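PDB 5KBP: glycosyl hydrolase, family 38 from Enterococcus faecalis, which probably hydrolyses alpha-mannosidic linkages as a metal-dependent alpha-mannosidase, with carbohydrate binding also expected of its family. Local coordinates for residues Lys416-Thr421 against Ile801-Ala806. Numbering follows the deposited sequence.
Sequences KTEVVT and IPFTAA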
# COMPACT_ATOMS: atom_id res chain seq x y z
N LYS A 416 -23.62 -25.67 -11.83
CA LYS A 416 -23.75 -24.23 -11.97
C LYS A 416 -24.70 -23.88 -13.10
O LYS A 416 -24.57 -24.40 -14.22
CB LYS A 416 -22.38 -23.58 -12.21
CG LYS A 416 -22.27 -22.23 -11.55
CD LYS A 416 -21.08 -21.44 -12.02
CE LYS A 416 -21.11 -20.06 -11.40
NZ LYS A 416 -22.48 -19.48 -11.42
N THR A 417 -25.66 -23.01 -12.81
CA THR A 417 -26.62 -22.51 -13.78
C THR A 417 -26.51 -20.99 -13.82
O THR A 417 -26.67 -20.33 -12.78
CB THR A 417 -28.04 -22.94 -13.42
OG1 THR A 417 -28.14 -24.37 -13.49
CG2 THR A 417 -29.04 -22.32 -14.38
N GLU A 418 -26.26 -20.44 -15.00
CA GLU A 418 -25.97 -19.01 -15.11
C GLU A 418 -26.09 -18.58 -16.56
O GLU A 418 -25.68 -19.31 -17.46
CB GLU A 418 -24.57 -18.70 -14.56
CG GLU A 418 -24.06 -17.30 -14.86
CD GLU A 418 -22.72 -17.03 -14.19
OE1 GLU A 418 -22.51 -17.52 -13.06
OE2 GLU A 418 -21.88 -16.34 -14.80
N VAL A 419 -26.64 -17.39 -16.77
CA VAL A 419 -26.62 -16.74 -18.08
C VAL A 419 -25.29 -16.01 -18.20
O VAL A 419 -25.07 -14.97 -17.57
CB VAL A 419 -27.80 -15.78 -18.25
CG1 VAL A 419 -27.68 -15.01 -19.56
CG2 VAL A 419 -29.12 -16.55 -18.21
N VAL A 420 -24.39 -16.56 -19.01
CA VAL A 420 -22.99 -16.13 -19.04
C VAL A 420 -22.78 -15.14 -20.17
O VAL A 420 -23.51 -15.12 -21.17
CB VAL A 420 -22.06 -17.35 -19.19
CG1 VAL A 420 -20.62 -16.99 -18.84
CG2 VAL A 420 -22.55 -18.50 -18.33
N THR A 421 -21.77 -14.28 -20.00
CA THR A 421 -21.33 -13.33 -21.01
C THR A 421 -19.87 -13.63 -21.34
O THR A 421 -19.04 -13.77 -20.43
CB THR A 421 -21.49 -11.89 -20.52
OG1 THR A 421 -22.79 -11.40 -20.89
CG2 THR A 421 -20.41 -10.98 -21.10
N ILE A 801 -18.76 -17.68 -7.04
CA ILE A 801 -17.69 -18.20 -7.89
C ILE A 801 -18.06 -17.96 -9.35
O ILE A 801 -18.83 -18.75 -9.92
CB ILE A 801 -17.44 -19.69 -7.62
CG1 ILE A 801 -17.23 -19.92 -6.12
CG2 ILE A 801 -16.24 -20.18 -8.41
CD1 ILE A 801 -17.13 -21.38 -5.74
N PRO A 802 -17.54 -16.92 -10.00
CA PRO A 802 -17.94 -16.64 -11.38
C PRO A 802 -17.35 -17.64 -12.36
O PRO A 802 -16.35 -18.31 -12.08
CB PRO A 802 -17.37 -15.23 -11.62
CG PRO A 802 -16.18 -15.17 -10.72
CD PRO A 802 -16.55 -15.95 -9.49
N PHE A 803 -18.00 -17.74 -13.52
CA PHE A 803 -17.47 -18.57 -14.59
C PHE A 803 -16.15 -18.01 -15.10
O PHE A 803 -15.90 -16.80 -15.05
CB PHE A 803 -18.48 -18.65 -15.75
CG PHE A 803 -19.44 -19.81 -15.65
CD1 PHE A 803 -18.98 -21.11 -15.76
CD2 PHE A 803 -20.79 -19.59 -15.45
CE1 PHE A 803 -19.86 -22.18 -15.67
CE2 PHE A 803 -21.67 -20.65 -15.37
CZ PHE A 803 -21.21 -21.95 -15.48
N THR A 804 -15.30 -18.90 -15.60
CA THR A 804 -14.03 -18.53 -16.22
C THR A 804 -14.15 -18.78 -17.71
O THR A 804 -14.16 -19.94 -18.16
CB THR A 804 -12.87 -19.31 -15.61
OG1 THR A 804 -12.68 -18.91 -14.25
CG2 THR A 804 -11.59 -19.04 -16.40
N ALA A 805 -14.26 -17.71 -18.49
CA ALA A 805 -14.34 -17.77 -19.94
C ALA A 805 -13.01 -17.37 -20.55
O ALA A 805 -12.34 -16.45 -20.06
CB ALA A 805 -15.45 -16.87 -20.47
N ALA A 806 -12.62 -18.06 -21.61
CA ALA A 806 -11.33 -17.81 -22.25
C ALA A 806 -11.42 -18.15 -23.73
O ALA A 806 -11.97 -19.19 -24.10
CB ALA A 806 -10.22 -18.64 -21.60
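Phe803 reaches across to the strand carrying Lys416, Glu418 and Val420, and its ring is met by all three side chains. The aliphatic part of Lys416 lies over one face: CD sits 3.7 Å from the centroid of the Phe803 ring and 21° off its normal, displaced toward the rim, which meets the criteria for a CH-pi contact. At the ring edge, Glu418 CB lies in plane, 3.6 Å from Phe803 CE2. Farther along the same side chain, Glu418 CD comes to 3.4 Å from Phe803 CD2, with the carboxylate turned 70° from the ring plane. Val420 supplies the apolar third contact, its CG2 branch approaching the ring obliquely at 3.5 Å from Phe803 CD2.

A salt bridge ties the two polar chains together. With CG anti to the backbone N (chi1 169°) and the chain extended beyond it, Glu418 carries its carboxylate alongside the ring, while the bend of Lys416 at its last torsion leaves NZ 2.6 Å from Glu418 OE1, nearly along the C-O axis of that oxygen. The pairing probably tempers the charge of both groups beside the aromatic ring.

Farther out, backbone hydrogen bonds from Lys416, Glu418 and Val420 pair this strand with strand 483-499, and Met499 also touches Phe803. Thr804 and Ala806 bond to strand 404-410, whose Leu408 meets both Val420 and Ala805. Phe803, immediately before strand 804-807, thus packs onto the antiparallel sheet holding strand 416-430, joining two sheets face to face as in a beta-sandwich, within the C-terminal beta-rich part of this family 38 glycosidase.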